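Local coordinates for conserved hypothetical protein (Sulfolobus solfataricus, PDB 2FNA), which binds ADP and magnesium in a P-loop nucleotide site and is probably an archaeal AAA+ ATPase that couples nucleotide hydrolysis to work not yet defined, at residues L122-A134 with A160-F173. Sequence-based numbering, arbitrary orientation.
Sequences LSFANLLESFEQA and ALAYAYDNLKRIKF
Leu128 and Leu168 meet where helix 124-133 packs on the helix and strand of 160-173, a worked example of neighbouring helices on one face of a parallel P-loop sheet. The packing is tight toward the sheet. CD1 of Leu168 lies 3.7 Å from CB of Leu128, while CD1 of Leu128 touches both Ala164 CB and the ring edge of Phe173, 3.8 Å from its CZ. Ile171 CD1 reaches CB of Phe131, and Ile141 of the neighbouring strand 139-144 also touches Leu128, Phe131, Ile171 and Phe173. Ala125 and Ala160 touch CB to CB at 4.0 Å; these two small residues bring the backbones to 4.7 Å, CA to CA, at one end of helices whose axes cross at -35°. The outer side is looser and polar: Tyr163 OH donates to Glu129 OE1 (3.1 Å) from above the carboxylate plane. Glu132, its CG anti to the backbone N (chi1 160°) and its chain extended, carries OE1 to the turn after helix 160-167, where Arg170 N donates to it at 3.0 Å. Arg170 answers with NH2, bound to Glu132 O at 3.0 Å, one guanidinium face lying over Glu132 CG. With an alanine in place of Glu132, Arg170 N would probably lose its carboxylate acceptor and the guanidinium the CG packed on its face. Apolar contacts thus join helix 124-133 to helix, turn and strand, while reciprocal hydrogen bonds, rather than a salt bridge, tie it to the turn.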
loop_
_atom_site.group_PDB
_atom_site.type_symbol
_atom_site.label_atom_id
_atom_site.label_comp_id
_atom_site.label_asym_id
_atom_site.label_seq_id
_atom_site.Cartn_x
_atom_site.Cartn_y
_atom_site.Cartn_z
ATOM N N LEU A 122 -5.002 25.074 6.889
ATOM C CA LEU A 122 -4.256 24.717 8.096
ATOM C C LEU A 122 -2.767 24.522 7.789
ATOM O O LEU A 122 -2.393 24.102 6.692
ATOM C CB LEU A 122 -4.859 23.428 8.665
ATOM C CG LEU A 122 -4.127 22.601 9.719
ATOM C CD1 LEU A 122 -4.538 22.995 11.129
ATOM C CD2 LEU A 122 -4.416 21.119 9.472
ATOM N N SER A 123 -1.919 24.844 8.766
ATOM C CA SER A 123 -0.484 24.606 8.653
ATOM C C SER A 123 -0.173 23.211 9.190
ATOM O O SER A 123 -0.110 22.994 10.417
ATOM C CB SER A 123 0.320 25.646 9.435
ATOM O OG SER A 123 1.711 25.368 9.354
ATOM N N PHE A 124 0.021 22.278 8.267
ATOM C CA PHE A 124 0.381 20.906 8.616
ATOM C C PHE A 124 1.689 20.905 9.416
ATOM O O PHE A 124 1.794 20.164 10.389
ATOM C CB PHE A 124 0.463 20.031 7.358
ATOM C CG PHE A 124 0.463 18.529 7.630
ATOM C CD1 PHE A 124 -0.577 17.921 8.344
ATOM C CD2 PHE A 124 1.498 17.710 7.134
ATOM C CE1 PHE A 124 -0.569 16.526 8.588
ATOM C CE2 PHE A 124 1.514 16.326 7.378
ATOM C CZ PHE A 124 0.467 15.730 8.100
ATOM N N ALA A 125 2.641 21.783 9.064
ATOM C CA ALA A 125 3.929 21.864 9.770
ATOM C C ALA A 125 3.784 22.297 11.244
ATOM O O ALA A 125 4.467 21.740 12.131
ATOM C CB ALA A 125 4.857 22.786 9.054
ATOM N N ASN A 126 2.893 23.253 11.517
ATOM C CA ASN A 126 2.615 23.674 12.915
ATOM C C ASN A 126 1.858 22.610 13.688
ATOM O O ASN A 126 2.032 22.456 14.902
ATOM C CB ASN A 126 1.797 24.959 12.951
ATOM C CG ASN A 126 2.618 26.200 12.635
ATOM O OD1 ASN A 126 3.854 26.167 12.583
ATOM N ND2 ASN A 126 1.924 27.314 12.431
ATOM N N LEU A 127 1.017 21.871 12.977
ATOM C CA LEU A 127 0.279 20.770 13.558
ATOM C C LEU A 127 1.236 19.679 14.062
ATOM O O LEU A 127 1.127 19.230 15.212
ATOM C CB LEU A 127 -0.709 20.223 12.529
ATOM C CG LEU A 127 -1.649 19.088 12.966
ATOM C CD1 LEU A 127 -2.493 19.477 14.211
ATOM C CD2 LEU A 127 -2.562 18.653 11.807
ATOM N N LEU A 128 2.171 19.280 13.206
ATOM C CA LEU A 128 3.179 18.260 13.528
ATOM C C LEU A 128 4.047 18.717 14.686
ATOM O O LEU A 128 4.392 17.934 15.585
ATOM C CB LEU A 128 4.078 17.992 12.327
ATOM C CG LEU A 128 3.464 17.383 11.060
ATOM C CD1 LEU A 128 4.537 17.300 9.996
ATOM C CD2 LEU A 128 2.894 16.029 11.336
ATOM N N GLU A 129 4.406 19.993 14.638
ATOM C CA GLU A 129 5.220 20.614 15.663
ATOM C C GLU A 129 4.535 20.583 17.030
ATOM O O GLU A 129 5.209 20.506 18.060
ATOM C CB GLU A 129 5.559 22.051 15.251
ATOM C CG GLU A 129 6.720 22.635 16.023
ATOM C CD GLU A 129 7.427 23.784 15.314
ATOM O OE1 GLU A 129 7.155 24.060 14.118
ATOM O OE2 GLU A 129 8.281 24.403 15.977
ATOM N N SER A 130 3.201 20.612 17.039
ATOM C CA SER A 130 2.432 20.564 18.298
ATOM C C SER A 130 2.314 19.149 18.865
ATOM O O SER A 130 2.206 18.970 20.078
ATOM C CB SER A 130 1.036 21.142 18.096
ATOM O OG SER A 130 0.230 20.254 17.360
ATOM N N PHE A 131 2.312 18.141 17.987
ATOM C CA PHE A 131 2.398 16.755 18.414
ATOM C C PHE A 131 3.718 16.577 19.129
ATOM O O PHE A 131 3.771 15.972 20.204
ATOM C CB PHE A 131 2.386 15.784 17.236
ATOM C CG PHE A 131 1.133 15.802 16.406
ATOM C CD1 PHE A 131 -0.052 16.341 16.868
ATOM C CD2 PHE A 131 1.149 15.229 15.132
ATOM C CE1 PHE A 131 -1.195 16.328 16.069
ATOM C CE2 PHE A 131 0.003 15.208 14.339
ATOM C CZ PHE A 131 -1.168 15.765 14.815
ATOM N N GLU A 132 4.778 17.111 18.518
ATOM C CA GLU A 132 6.126 17.049 19.092
ATOM C C GLU A 132 6.207 17.798 20.414
ATOM O O GLU A 132 6.832 17.303 21.345
ATOM C CB GLU A 132 7.189 17.532 18.081
ATOM C CG GLU A 132 8.512 17.951 18.718
ATOM C CD GLU A 132 9.715 17.843 17.810
ATOM O OE1 GLU A 132 9.718 16.970 16.923
ATOM O OE2 GLU A 132 10.684 18.611 18.029
ATOM N N GLN A 133 5.570 18.967 20.517
ATOM C CA GLN A 133 5.498 19.691 21.805
ATOM C C GLN A 133 4.805 18.898 22.916
ATOM O O GLN A 133 5.189 18.987 24.086
ATOM C CB GLN A 133 4.784 21.046 21.658
ATOM C CG GLN A 133 5.710 22.261 21.756
ATOM C CD GLN A 133 6.423 22.598 20.440
ATOM O OE1 GLN A 133 6.450 23.762 20.021
ATOM N NE2 GLN A 133 7.004 21.585 19.787
ATOM N N ALA A 134 3.784 18.131 22.535
ATOM C CA ALA A 134 2.936 17.403 23.468
ATOM C C ALA A 134 3.506 16.028 23.916
ATOM O O ALA A 134 2.931 15.366 24.785
ATOM C CB ALA A 134 1.547 17.221 22.846
ATOM N N ALA A 160 5.993 20.845 4.348
ATOM C CA ALA A 160 5.781 20.441 5.743
ATOM C C ALA A 160 6.516 19.141 6.105
ATOM O O ALA A 160 7.120 19.028 7.158
ATOM C CB ALA A 160 4.303 20.291 5.997
ATOM N N LEU A 161 6.465 18.165 5.214
ATOM C CA LEU A 161 7.219 16.922 5.413
ATOM C C LEU A 161 8.707 17.165 5.507
ATOM O O LEU A 161 9.373 16.523 6.313
ATOM C CB LEU A 161 6.936 15.944 4.271
ATOM C CG LEU A 161 5.506 15.424 4.205
ATOM C CD1 LEU A 161 5.261 14.567 2.974
ATOM C CD2 LEU A 161 5.197 14.647 5.478
ATOM N N ALA A 162 9.223 18.082 4.671
ATOM C CA ALA A 162 10.649 18.427 4.668
ATOM C C ALA A 162 11.024 19.192 5.937
ATOM O O ALA A 162 12.073 18.964 6.521
ATOM C CB ALA A 162 10.991 19.265 3.444
ATOM N N TYR A 163 10.156 20.100 6.352
ATOM C CA TYR A 163 10.350 20.832 7.596
ATOM C C TYR A 163 10.495 19.880 8.812
ATOM O O TYR A 163 11.383 20.045 9.652
ATOM C CB TYR A 163 9.220 21.856 7.814
ATOM C CG TYR A 163 9.348 22.543 9.151
ATOM C CD1 TYR A 163 10.294 23.531 9.334
ATOM C CD2 TYR A 163 8.585 22.142 10.253
ATOM C CE1 TYR A 163 10.467 24.145 10.556
ATOM C CE2 TYR A 163 8.758 22.752 11.499
ATOM C CZ TYR A 163 9.705 23.752 11.634
ATOM O OH TYR A 163 9.920 24.389 12.838
ATOM N N ALA A 164 9.601 18.904 8.895
ATOM C CA ALA A 164 9.642 17.880 9.910
ATOM C C ALA A 164 10.914 17.051 9.812
ATOM O O ALA A 164 11.625 16.854 10.806
ATOM C CB ALA A 164 8.406 16.971 9.775
ATOM N N TYR A 165 11.189 16.563 8.608
ATOM C CA TYR A 165 12.400 15.788 8.333
ATOM C C TYR A 165 13.634 16.508 8.852
ATOM O O TYR A 165 14.437 15.927 9.595
ATOM C CB TYR A 165 12.522 15.492 6.810
ATOM C CG TYR A 165 13.611 14.479 6.473
ATOM C CD1 TYR A 165 14.954 14.807 6.607
ATOM C CD2 TYR A 165 13.291 13.220 6.018
ATOM C CE1 TYR A 165 15.943 13.897 6.305
ATOM C CE2 TYR A 165 14.266 12.300 5.726
ATOM C CZ TYR A 165 15.595 12.649 5.881
ATOM O OH TYR A 165 16.558 11.746 5.576
ATOM N N ASP A 166 13.798 17.775 8.467
ATOM C CA ASP A 166 14.987 18.536 8.875
ATOM C C ASP A 166 14.953 19.030 10.338
ATOM O O ASP A 166 16.007 19.127 10.970
ATOM C CB ASP A 166 15.253 19.721 7.927
ATOM C CG ASP A 166 15.532 19.283 6.479
ATOM O OD1 ASP A 166 15.868 18.094 6.229
ATOM O OD2 ASP A 166 15.403 20.145 5.581
ATOM N N ASN A 167 13.759 19.301 10.883
ATOM C CA ASN A 167 13.644 20.033 12.173
ATOM C C ASN A 167 12.850 19.398 13.329
ATOM O O ASN A 167 13.041 19.787 14.483
ATOM C CB ASN A 167 13.060 21.418 11.906
ATOM C CG ASN A 167 13.828 22.157 10.843
ATOM O OD1 ASN A 167 14.939 22.613 11.085
ATOM N ND2 ASN A 167 13.266 22.232 9.635
ATOM N N LEU A 168 11.938 18.479 13.027
ATOM C CA LEU A 168 11.084 17.850 14.052
ATOM C C LEU A 168 11.642 16.461 14.304
ATOM O O LEU A 168 11.369 15.502 13.569
ATOM C CB LEU A 168 9.601 17.842 13.629
ATOM C CG LEU A 168 8.965 19.216 13.322
ATOM C CD1 LEU A 168 7.518 19.088 12.928
ATOM C CD2 LEU A 168 9.074 20.166 14.501
ATOM N N LYS A 169 12.471 16.387 15.344
ATOM C CA LYS A 169 13.271 15.198 15.647
ATOM C C LYS A 169 12.518 14.118 16.386
ATOM O O LYS A 169 13.004 12.999 16.464
ATOM C CB LYS A 169 14.531 15.576 16.433
ATOM C CG LYS A 169 15.422 16.648 15.740
ATOM C CD LYS A 169 16.127 16.143 14.459
ATOM C CE LYS A 169 16.517 17.316 13.552
ATOM N NZ LYS A 169 17.723 17.047 12.701
ATOM N N ARG A 170 11.339 14.444 16.916
ATOM C CA ARG A 170 10.438 13.437 17.501
ATOM C C ARG A 170 9.264 13.062 16.608
ATOM O O ARG A 170 8.344 12.415 17.079
ATOM C CB ARG A 170 9.899 13.887 18.867
ATOM C CG ARG A 170 10.965 13.847 19.959
ATOM C CD ARG A 170 10.384 13.977 21.352
ATOM N NE ARG A 170 9.776 15.285 21.583
ATOM C CZ ARG A 170 10.459 16.415 21.756
ATOM N NH1 ARG A 170 11.794 16.431 21.714
ATOM N NH2 ARG A 170 9.804 17.552 21.965
ATOM N N ILE A 171 9.283 13.468 15.347
ATOM C CA ILE A 171 8.236 13.086 14.385
ATOM C C ILE A 171 8.863 12.085 13.431
ATOM O O ILE A 171 9.884 12.385 12.794
ATOM C CB ILE A 171 7.635 14.311 13.599
ATOM C CG1 ILE A 171 6.902 15.304 14.516
ATOM C CG2 ILE A 171 6.694 13.854 12.474
ATOM C CD1 ILE A 171 5.618 14.833 15.094
ATOM N N LYS A 172 8.290 10.876 13.400
ATOM C CA LYS A 172 8.752 9.779 12.561
ATOM C C LYS A 172 7.634 9.304 11.649
ATOM O O LYS A 172 6.608 8.828 12.128
ATOM C CB LYS A 172 9.211 8.616 13.429
ATOM C CG LYS A 172 10.236 8.954 14.465
ATOM C CD LYS A 172 11.535 9.392 13.839
ATOM C CE LYS A 172 12.597 9.781 14.878
ATOM N NZ LYS A 172 13.601 10.543 14.119
ATOM N N PHE A 173 7.815 9.449 10.334
ATOM C CA PHE A 173 6.810 9.044 9.373
ATOM C C PHE A 173 7.025 7.628 8.912
ATOM O O PHE A 173 8.178 7.179 8.669
ATOM C CB PHE A 173 6.868 9.911 8.114
ATOM C CG PHE A 173 6.471 11.330 8.333
ATOM C CD1 PHE A 173 5.141 11.717 8.176
ATOM C CD2 PHE A 173 7.413 12.287 8.661
ATOM C CE1 PHE A 173 4.758 13.024 8.397
ATOM C CE2 PHE A 173 7.039 13.605 8.852
ATOM C CZ PHE A 173 5.708 13.967 8.719
#